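Local coordinates for protein hypothetical hydrolase (Bacteroides thetaiotaomicron, PDB 3TC9) that probably serves as an auxiliary nutrient-binding protein, in which a six-bladed beta-propeller is joined to an immunoglobulin-like IPT/TIG domain, at residues B[153-158]-B[179-184]; B[159-164]-B[172-177]; B[138-143]-B[416-421]. One frame throughout, in Å; residues are numbered along the deposited sequence.

Interaction 1. Residues B[153-158]-B[179-184]. With EDO (1,2-ethanediol), chain U; PO4 (phosphate ion), chain Q.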
loop_
_atom_site.group_PDB
_atom_site.type_symbol
_atom_site.label_atom_id
_atom_site.label_comp_id
_atom_site.label_asym_id
_atom_site.label_seq_id
_atom_site.Cartn_x
_atom_site.Cartn_y
_atom_site.Cartn_z
ATOM N N TYR B 153 0.734 21.303 12.106
ATOM C CA TYR B 153 0.113 22.291 12.985
ATOM C C TYR B 153 -0.833 21.620 13.964
ATOM O O TYR B 153 -1.409 20.558 13.667
ATOM C CB TYR B 153 -0.630 23.367 12.169
ATOM C CG TYR B 153 0.310 24.279 11.414
ATOM C CD1 TYR B 153 0.847 25.410 12.018
ATOM C CD2 TYR B 153 0.702 23.984 10.111
ATOM C CE1 TYR B 153 1.746 26.234 11.343
ATOM C CE2 TYR B 153 1.579 24.814 9.416
ATOM C CZ TYR B 153 2.089 25.947 10.034
ATOM O OH TYR B 153 2.957 26.769 9.362
ATOM N N LEU B 154 -1.002 22.255 15.128
ATOM C CA LEU B 154 -1.899 21.791 16.185
ATOM C C LEU B 154 -2.577 22.990 16.846
ATOM O O LEU B 154 -1.978 24.062 16.923
ATOM C CB LEU B 154 -1.164 20.906 17.233
ATOM C CG LEU B 154 -0.079 21.553 18.152
ATOM C CD1 LEU B 154 -0.693 22.163 19.439
ATOM C CD2 LEU B 154 0.924 20.520 18.605
ATOM N N VAL B 155 -3.806 22.803 17.347
ATOM C CA VAL B 155 -4.550 23.802 18.110
ATOM C C VAL B 155 -4.803 23.158 19.464
ATOM O O VAL B 155 -4.902 21.942 19.535
ATOM C CB VAL B 155 -5.835 24.358 17.431
ATOM C CG1 VAL B 155 -5.486 25.219 16.222
ATOM C CG2 VAL B 155 -6.826 23.257 17.063
ATOM N N GLY B 156 -4.861 23.958 20.521
ATOM C CA GLY B 156 -4.965 23.425 21.872
ATOM C C GLY B 156 -6.006 24.025 22.776
ATOM O O GLY B 156 -5.750 24.146 23.977
ATOM N N GLU B 157 -7.205 24.343 22.231
ATOM C CA GLU B 157 -8.332 24.959 22.950
ATOM C C GLU B 157 -7.872 26.302 23.528
ATOM O O GLU B 157 -7.603 27.217 22.744
ATOM C CB GLU B 157 -8.948 24.027 24.016
ATOM C CG GLU B 157 -9.978 23.063 23.443
ATOM C CD GLU B 157 -10.458 21.916 24.318
ATOM O OE1 GLU B 157 -10.095 21.862 25.518
ATOM O OE2 GLU B 157 -11.218 21.068 23.791
ATOM N N GLN B 158 -7.712 26.402 24.859
ATOM C CA GLN B 158 -7.242 27.630 25.493
ATOM C C GLN B 158 -5.724 27.823 25.284
ATOM O O GLN B 158 -5.245 28.951 25.380
ATOM C CB GLN B 158 -7.610 27.668 26.995
ATOM C CG GLN B 158 -6.830 26.711 27.904
ATOM C CD GLN B 158 -7.540 25.409 28.176
ATOM O OE1 GLN B 158 -8.271 24.855 27.347
ATOM N NE2 GLN B 158 -7.283 24.860 29.336
ATOM N N SER B 179 -9.615 31.936 23.248
ATOM C CA SER B 179 -10.235 31.249 24.388
ATOM C C SER B 179 -10.439 29.744 24.227
ATOM O O SER B 179 -10.235 29.025 25.212
ATOM C CB SER B 179 -11.578 31.885 24.723
ATOM O OG SER B 179 -12.481 31.794 23.636
ATOM N N LYS B 180 -10.926 29.267 23.046
ATOM C CA LYS B 180 -11.194 27.834 22.858
ATOM C C LYS B 180 -11.124 27.425 21.368
ATOM O O LYS B 180 -12.158 27.231 20.729
ATOM C CB LYS B 180 -12.558 27.471 23.471
ATOM C CG LYS B 180 -12.751 25.991 23.786
ATOM C CD LYS B 180 -14.177 25.762 24.289
ATOM C CE LYS B 180 -14.438 24.342 24.705
ATOM N NZ LYS B 180 -15.896 24.040 24.744
ATOM N N VAL B 181 -9.894 27.266 20.835
ATOM C CA VAL B 181 -9.669 26.875 19.442
ATOM C C VAL B 181 -9.960 25.363 19.253
ATOM O O VAL B 181 -9.337 24.525 19.899
ATOM C CB VAL B 181 -8.278 27.247 18.931
ATOM C CG1 VAL B 181 -8.248 27.172 17.413
ATOM C CG2 VAL B 181 -7.878 28.634 19.414
ATOM N N ARG B 182 -10.880 25.036 18.331
ATOM C CA ARG B 182 -11.368 23.680 18.140
ATOM C C ARG B 182 -10.780 22.936 16.956
ATOM O O ARG B 182 -10.478 21.753 17.078
ATOM C CB ARG B 182 -12.907 23.706 17.991
ATOM C CG ARG B 182 -13.663 24.261 19.202
ATOM C CD ARG B 182 -13.392 23.477 20.484
ATOM N NE ARG B 182 -13.733 22.063 20.339
ATOM C CZ ARG B 182 -14.899 21.530 20.699
ATOM N NH1 ARG B 182 -15.836 22.281 21.267
ATOM N NH2 ARG B 182 -15.123 20.237 20.528
ATOM N N THR B 183 -10.692 23.586 15.795
ATOM C CA THR B 183 -10.231 22.934 14.579
ATOM C C THR B 183 -9.324 23.819 13.758
ATOM O O THR B 183 -9.213 25.020 14.004
ATOM C CB THR B 183 -11.445 22.472 13.673
ATOM O OG1 THR B 183 -12.238 23.587 13.246
ATOM C CG2 THR B 183 -12.320 21.389 14.306
ATOM N N ILE B 184 -8.693 23.165 12.756
ATOM C CA ILE B 184 -7.836 23.680 11.696
ATOM C C ILE B 184 -8.289 23.085 10.400
ATOM O O ILE B 184 -8.413 21.854 10.287
ATOM C CB ILE B 184 -6.310 23.367 11.862
ATOM C CG1 ILE B 184 -5.786 23.523 13.268
ATOM C CG2 ILE B 184 -5.428 24.082 10.799
ATOM C CD1 ILE B 184 -4.822 22.425 13.635
HETATM C C1 EDO U . -11.920 19.306 19.470
HETATM O O1 EDO U . -11.901 20.157 18.331
HETATM C C2 EDO U . -11.753 17.888 18.950
HETATM O O2 EDO U . -10.559 17.305 19.481
HETATM P P PO4 Q . -5.844 21.918 30.987
HETATM O O1 PO4 Q . -5.726 20.489 31.635
HETATM O O2 PO4 Q . -7.370 22.296 30.861
HETATM O O3 PO4 Q . -5.160 21.941 29.589
HETATM O O4 PO4 Q . -5.117 23.028 31.833
#

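Interaction 2. Residues B[159-164]-B[172-177]. With PO4 (phosphate ion), chain Q.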
loop_
_atom_site.group_PDB
_atom_site.type_symbol
_atom_site.label_atom_id
_atom_site.label_comp_id
_atom_site.label_asym_id
_atom_site.label_seq_id
_atom_site.Cartn_x
_atom_site.Cartn_y
_atom_site.Cartn_z
ATOM N N HIS B 159 -4.986 26.720 24.985
ATOM C CA HIS B 159 -3.539 26.733 24.804
ATOM C C HIS B 159 -3.173 27.205 23.392
ATOM O O HIS B 159 -4.043 27.187 22.524
ATOM C CB HIS B 159 -2.955 25.353 25.124
ATOM C CG HIS B 159 -3.236 24.922 26.523
ATOM N ND1 HIS B 159 -2.521 25.429 27.593
ATOM C CD2 HIS B 159 -4.175 24.069 26.990
ATOM C CE1 HIS B 159 -3.034 24.857 28.670
ATOM N NE2 HIS B 159 -4.029 24.031 28.357
ATOM N N PRO B 160 -1.923 27.663 23.140
ATOM C CA PRO B 160 -1.603 28.210 21.814
ATOM C C PRO B 160 -1.620 27.234 20.637
ATOM O O PRO B 160 -1.510 26.018 20.800
ATOM C CB PRO B 160 -0.171 28.731 21.990
ATOM C CG PRO B 160 0.042 28.852 23.441
ATOM C CD PRO B 160 -0.761 27.775 24.047
ATOM N N THR B 161 -1.748 27.817 19.428
ATOM C CA THR B 161 -1.632 27.162 18.139
ATOM C C THR B 161 -0.145 27.006 17.936
ATOM O O THR B 161 0.605 27.976 18.088
ATOM C CB THR B 161 -2.352 27.962 17.062
ATOM O OG1 THR B 161 -3.728 28.049 17.448
ATOM C CG2 THR B 161 -2.232 27.316 15.677
ATOM N N ARG B 162 0.305 25.777 17.699
ATOM C CA ARG B 162 1.730 25.546 17.615
ATOM C C ARG B 162 2.109 24.807 16.336
ATOM O O ARG B 162 1.238 24.324 15.608
ATOM C CB ARG B 162 2.196 24.798 18.875
ATOM C CG ARG B 162 1.933 25.628 20.143
ATOM C CD ARG B 162 2.577 25.061 21.370
ATOM N NE ARG B 162 4.027 25.166 21.302
ATOM C CZ ARG B 162 4.849 24.812 22.284
ATOM N NH1 ARG B 162 4.366 24.318 23.417
ATOM N NH2 ARG B 162 6.156 24.954 22.142
ATOM N N LEU B 163 3.430 24.777 16.039
ATOM C CA LEU B 163 3.970 24.124 14.856
ATOM C C LEU B 163 5.053 23.119 15.237
ATOM O O LEU B 163 5.975 23.450 15.981
ATOM C CB LEU B 163 4.528 25.190 13.879
ATOM C CG LEU B 163 5.390 24.702 12.723
ATOM C CD1 LEU B 163 4.574 23.866 11.734
ATOM C CD2 LEU B 163 6.118 25.850 12.050
ATOM N N ILE B 164 4.927 21.892 14.712
ATOM C CA ILE B 164 5.904 20.805 14.812
ATOM C C ILE B 164 6.576 20.756 13.450
ATOM O O ILE B 164 5.942 20.355 12.462
ATOM C CB ILE B 164 5.276 19.441 15.235
ATOM C CG1 ILE B 164 4.712 19.484 16.689
ATOM C CG2 ILE B 164 6.269 18.284 15.048
ATOM C CD1 ILE B 164 3.611 18.449 16.946
ATOM N N SER B 172 7.392 25.406 17.725
ATOM C CA SER B 172 7.196 26.851 17.891
ATOM C C SER B 172 5.743 27.219 18.086
ATOM O O SER B 172 4.861 26.420 17.811
ATOM C CB SER B 172 7.746 27.603 16.684
ATOM O OG SER B 172 7.308 27.031 15.461
ATOM N N THR B 173 5.493 28.431 18.573
ATOM C CA THR B 173 4.140 28.941 18.791
ATOM C C THR B 173 3.782 29.818 17.589
ATOM O O THR B 173 4.571 30.684 17.200
ATOM C CB THR B 173 4.081 29.666 20.145
ATOM O OG1 THR B 173 4.442 28.724 21.156
ATOM C CG2 THR B 173 2.701 30.234 20.460
ATOM N N VAL B 174 2.604 29.588 17.008
ATOM C CA VAL B 174 2.129 30.312 15.832
ATOM C C VAL B 174 1.193 31.459 16.263
ATOM O O VAL B 174 1.340 32.570 15.755
ATOM C CB VAL B 174 1.463 29.304 14.852
ATOM C CG1 VAL B 174 0.514 29.981 13.871
ATOM C CG2 VAL B 174 2.526 28.491 14.112
ATOM N N TYR B 175 0.254 31.204 17.198
ATOM C CA TYR B 175 -0.686 32.223 17.665
ATOM C C TYR B 175 -1.238 31.879 19.054
ATOM O O TYR B 175 -1.625 30.739 19.290
ATOM C CB TYR B 175 -1.836 32.400 16.655
ATOM C CG TYR B 175 -2.591 33.692 16.861
ATOM C CD1 TYR B 175 -2.170 34.873 16.257
ATOM C CD2 TYR B 175 -3.706 33.747 17.693
ATOM C CE1 TYR B 175 -2.847 36.074 16.464
ATOM C CE2 TYR B 175 -4.383 34.942 17.916
ATOM C CZ TYR B 175 -3.959 36.104 17.290
ATOM O OH TYR B 175 -4.652 37.277 17.497
ATOM N N SER B 176 -1.282 32.871 19.962
ATOM C CA SER B 176 -1.779 32.731 21.335
ATOM C C SER B 176 -2.928 33.711 21.605
ATOM O O SER B 176 -3.069 34.699 20.888
ATOM C CB SER B 176 -0.657 32.999 22.338
ATOM O OG SER B 176 0.550 32.333 22.011
ATOM N N GLY B 177 -3.729 33.443 22.635
ATOM C CA GLY B 177 -4.794 34.352 23.039
ATOM C C GLY B 177 -6.241 33.964 22.850
ATOM O O GLY B 177 -7.084 34.501 23.568
HETATM P P PO4 Q . -5.844 21.918 30.987
HETATM O O1 PO4 Q . -5.726 20.489 31.635
HETATM O O2 PO4 Q . -7.370 22.296 30.861
HETATM O O3 PO4 Q . -5.160 21.941 29.589
HETATM O O4 PO4 Q . -5.117 23.028 31.833
HETATM O O HOH W 1 -4.227 30.332 19.798
#

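Interaction 3. Residues B[138-143]-B[416-421]. With PO4 (phosphate ion), chain Q; EDO (1,2-ethanediol), chain U.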
loop_
_atom_site.group_PDB
_atom_site.type_symbol
_atom_site.label_atom_id
_atom_site.label_comp_id
_atom_site.label_asym_id
_atom_site.label_seq_id
_atom_site.Cartn_x
_atom_site.Cartn_y
_atom_site.Cartn_z
ATOM N N GLY B 138 -2.178 21.432 25.185
ATOM C CA GLY B 138 -3.257 20.815 24.436
ATOM C C GLY B 138 -2.909 20.647 22.969
ATOM O O GLY B 138 -2.185 21.462 22.400
ATOM N N ALA B 139 -3.387 19.550 22.367
ATOM C CA ALA B 139 -3.260 19.224 20.942
ATOM C C ALA B 139 -4.543 18.516 20.555
ATOM O O ALA B 139 -4.583 17.285 20.446
ATOM C CB ALA B 139 -2.021 18.374 20.680
ATOM N N VAL B 140 -5.631 19.314 20.452
ATOM C CA VAL B 140 -7.005 18.827 20.218
ATOM C C VAL B 140 -7.278 18.567 18.733
ATOM O O VAL B 140 -8.210 17.835 18.400
ATOM C CB VAL B 140 -8.080 19.759 20.836
ATOM C CG1 VAL B 140 -7.814 19.992 22.320
ATOM C CG2 VAL B 140 -8.220 21.094 20.080
ATOM N N TRP B 141 -6.466 19.160 17.850
ATOM C CA TRP B 141 -6.651 19.004 16.415
ATOM C C TRP B 141 -5.304 19.090 15.770
ATOM O O TRP B 141 -4.550 20.013 16.066
ATOM C CB TRP B 141 -7.621 20.072 15.864
ATOM C CG TRP B 141 -8.296 19.668 14.598
ATOM C CD1 TRP B 141 -7.876 19.917 13.324
ATOM C CD2 TRP B 141 -9.520 18.915 14.482
ATOM N NE1 TRP B 141 -8.777 19.390 12.418
ATOM C CE2 TRP B 141 -9.804 18.793 13.105
ATOM C CE3 TRP B 141 -10.448 18.407 15.417
ATOM C CZ2 TRP B 141 -10.940 18.130 12.636
ATOM C CZ3 TRP B 141 -11.580 17.760 14.952
ATOM C CH2 TRP B 141 -11.819 17.627 13.575
ATOM N N LEU B 142 -4.957 18.066 14.977
ATOM C CA LEU B 142 -3.661 17.983 14.305
ATOM C C LEU B 142 -3.887 18.070 12.798
ATOM O O LEU B 142 -4.805 17.419 12.289
ATOM C CB LEU B 142 -2.933 16.681 14.696
ATOM C CG LEU B 142 -2.378 16.624 16.120
ATOM C CD1 LEU B 142 -2.117 15.194 16.565
ATOM C CD2 LEU B 142 -1.080 17.369 16.216
ATOM N N SER B 143 -3.088 18.911 12.091
ATOM C CA SER B 143 -3.243 19.122 10.647
ATOM C C SER B 143 -1.925 19.489 9.984
ATOM O O SER B 143 -1.271 20.468 10.375
ATOM C CB SER B 143 -4.274 20.216 10.383
ATOM O OG SER B 143 -4.380 20.517 9.005
ATOM N N GLY B 416 -2.633 13.554 19.992
ATOM C CA GLY B 416 -2.641 14.584 21.025
ATOM C C GLY B 416 -3.226 13.990 22.298
ATOM O O GLY B 416 -4.447 13.917 22.458
ATOM N N ASP B 417 -2.354 13.497 23.175
ATOM C CA ASP B 417 -2.722 12.827 24.445
ATOM C C ASP B 417 -2.780 13.873 25.537
ATOM O O ASP B 417 -1.761 14.144 26.172
ATOM C CB ASP B 417 -1.678 11.740 24.757
ATOM C CG ASP B 417 -2.099 10.714 25.780
ATOM O OD1 ASP B 417 -3.295 10.716 26.171
ATOM O OD2 ASP B 417 -1.233 9.896 26.183
ATOM N N ARG B 418 -3.977 14.479 25.734
ATOM C CA ARG B 418 -4.217 15.644 26.576
ATOM C C ARG B 418 -3.546 15.609 27.956
ATOM O O ARG B 418 -2.660 16.424 28.168
ATOM C CB ARG B 418 -5.715 15.977 26.715
ATOM C CG ARG B 418 -6.031 17.304 27.432
ATOM C CD ARG B 418 -5.416 18.495 26.718
ATOM N NE ARG B 418 -5.826 19.792 27.259
ATOM C CZ ARG B 418 -6.826 20.528 26.782
ATOM N NH1 ARG B 418 -7.582 20.071 25.793
ATOM N NH2 ARG B 418 -7.087 21.722 27.303
ATOM N N GLU B 419 -3.957 14.719 28.881
ATOM C CA GLU B 419 -3.446 14.740 30.259
ATOM C C GLU B 419 -1.999 14.310 30.385
ATOM O O GLU B 419 -1.371 14.583 31.418
ATOM C CB GLU B 419 -4.321 13.905 31.226
ATOM C CG GLU B 419 -5.837 14.143 31.135
ATOM C CD GLU B 419 -6.394 15.557 31.050
ATOM O OE1 GLU B 419 -5.757 16.492 31.592
ATOM O OE2 GLU B 419 -7.509 15.716 30.498
ATOM N N ASN B 420 -1.455 13.644 29.355
ATOM C CA ASN B 420 -0.068 13.224 29.390
ATOM C C ASN B 420 0.855 14.332 28.819
ATOM O O ASN B 420 2.072 14.213 28.938
ATOM C CB ASN B 420 0.089 11.892 28.678
ATOM C CG ASN B 420 -0.540 10.808 29.490
ATOM O OD1 ASN B 420 -0.545 10.847 30.727
ATOM N ND2 ASN B 420 -1.152 9.860 28.832
ATOM N N ARG B 421 0.269 15.414 28.244
ATOM C CA ARG B 421 0.956 16.606 27.721
ATOM C C ARG B 421 2.008 16.235 26.669
ATOM O O ARG B 421 3.031 16.911 26.512
ATOM C CB ARG B 421 1.623 17.434 28.862
ATOM C CG ARG B 421 0.765 17.646 30.100
ATOM C CD ARG B 421 -0.380 18.552 29.807
ATOM N NE ARG B 421 -1.274 18.674 30.945
ATOM C CZ ARG B 421 -2.454 19.270 30.901
ATOM N NH1 ARG B 421 -2.890 19.817 29.772
ATOM N NH2 ARG B 421 -3.215 19.313 31.976
HETATM P P PO4 Q . -5.844 21.918 30.987
HETATM O O1 PO4 Q . -5.726 20.489 31.635
HETATM O O2 PO4 Q . -7.370 22.296 30.861
HETATM O O3 PO4 Q . -5.160 21.941 29.589
HETATM O O4 PO4 Q . -5.117 23.028 31.833
HETATM C C1 EDO U . -11.920 19.306 19.470
HETATM O O1 EDO U . -11.901 20.157 18.331
HETATM C C2 EDO U . -11.753 17.888 18.950
HETATM O O2 EDO U . -10.559 17.305 19.481
HETATM O O HOH W 2 -4.761 17.046 23.564
#

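Interaction 1. Residues B[153-158]-B[179-184]
Val-155 offers its methyls to Val-181 and Ile-184, and this apolar meeting carries the inner part of the contact. Its CG1, placed anti to the carbonyl carbon (chi1 -69°), lies 3.4 Å from Ile-184 CG1, tighter than usual for two carbons. The same methyl is 3.6 Å from Val-181 CG1, the two valines crossing at about a right angle, whereas Val-155 and Ile-184 slide past each other in opposite directions. Short beta-branched side chains suit a narrow seam between strands, and Ile-195 packs on all three.

Backbone bonding is confined to one antiparallel bridge. Val-181 N gives a hydrogen bond of 3.0 Å to Glu-157 O, and the return bond from Glu-157 N to Val-181 O is weak.

Charged and polar groups occupy the far end. Glu-157 and Lys-180 run side by side, their CG atoms touching, while Glu-157 OE2 stands 4.4 Å from Arg-182 NE and well out of the guanidinium plane, an attraction without a bond. Their firmer partners are elsewhere: Arg-418 for Glu-157, Asp-198 and Glu-272 for Arg-182. Gln-158 NE2 donates to phosphate O2 over 3.0 Å.

An apolar seam between strands of separate sheets, with one isolated bridge made by the loop residue Glu-157, fits the boundary between successive blades of a beta-propeller.

Interaction 2. Residues B[159-164]-B[172-177]
Thr-161 O receives two backbone N-H groups, 2.8 Å from Val-174 N and, more weakly, 3.4 Å from Tyr-175 N, the mark of a classic beta bulge in the hairpin of strands 159-165 and 170-175. The extra residue shifts the register by one, yet pairing continues on both flanks. Thr-161 N donates to Tyr-175 O over 2.9 Å. Beyond the bulge Leu-163 and Ser-172 exchange a pair of bonds, that from Leu-163 N to Ser-172 O being 2.8 Å.

The close-packed face carries Thr-161 and Leu-163. Val-174, one of the two bulge residues facing Thr-161, turns its branch toward Leu-163: its CG2, anti to the carbonyl carbon, reaches within 3.9 Å of Leu-163 CB. The Tyr-153 side chain from the neighbouring strand packs on both residues, and compact, branched apolar groups serve well here. On the face with Thr-173, the chain of Arg-162 bends at its third torsion (chi3 68°), bringing NE 3.6 Å from Thr-173 OG1 while Ser-172 O lies at the guanidinium edge. Asp-127 takes a salt bridge from Arg-162 NH2 and a hydrogen bond from the Thr-173 hydroxyl, and Lys-126 O also receives NH2. A leucine at the arginine position would probably leave Asp-127 without its opposite charge and Lys-126 O without this donor.

At the Pro-160 and Ser-176 end the contact is looser and more solvated. Pro-160, which has no N-H to satisfy, rests its ring carbons on the Thr-173 methyl and Ser-176 OG, and the Tyr-175 ring leads away. A water donates to Tyr-175 O at 2.7 Å and bonds weakly to Thr-161 OG1. At this same end His-159 NE2 donates to phosphate O3 over 2.7 Å, the phosphorus lying in the plane of the ring.

Interaction 3. Residues B[138-143]-B[416-421]
Phosphate O3 is gripped by three N-H groups from Arg-418 and Arg-421, at a junction between two blades of the propeller. Arg-418 NE lies 3.2 Å from O3, and Arg-418 NH2 3.0 Å from the same oxygen, which sits in the guanidinium plane at its edge. Arg-421 NH1 joins them at 3.1 Å from O3. Its neighbour Arg-421 NH2 takes phosphate O1 at 2.8 Å with a nearly straight bond (172°). Two arginines suit an anion: each presents a flat edge carrying several donors. The ion itself probably comes from the crystallisation liquor, so the site is consistent with anion binding, its natural ligand, if any, being unknown.

Arg-418 reaches it with CG anti to the backbone N (chi1 -172°) and a bend at its second torsion. Gly-138 CA then rests 3.9 Å above one guanidinium face, toward the rim, where a side chain on Gly-138 would press against CZ. Val-140 runs alongside, its CG1 3.5 Å from Arg-418 NH1, and that nitrogen is salt-bridged to Glu-157 and Glu-402, so two carboxylates probably help to offset the buried charge of Arg-418.

No direct hydrogen bond joins the two segments. Gly-416 CA points a hydrogen at Ala-139 O over 3.4 Å, and any CB on Gly-416 would collide with that oxygen. A water accepts from Ala-139 N at 3.1 Å and donates weakly to Gly-416 O, while Leu-142 CD1 comes close to Gly-416 N.

Arg-418 to Arg-421 form a beta turn, closed by Arg-421 N bonding to Arg-418 O. From within the turn Asn-420 ND2 reaches back to Asp-417, the residue just before it, donating almost straight to OD2 from above the carboxylate plane.

The three contacts are nested along the chain: 159-164 with 172-177 lies inside the loop closed by 153-158 with 179-184, and that inside the loop closed by 138-143 with 416-421. The centre of interaction 1 lies about 9 Å from that of interaction 2 and about 10 Å from that of interaction 3; about 12 Å separates the centres of interactions 2 and 3. All reach the sheet holding strands 141-145, 151-156, 159-165 and 170-175. Interaction 2 lies within that blade, interaction 1 joins it to the following blade, and interaction 3 to the blade formed by both ends of the propeller sequence. All three touch one phosphate, whose anion-binding site is thus assembled from residues of two neighbouring blades.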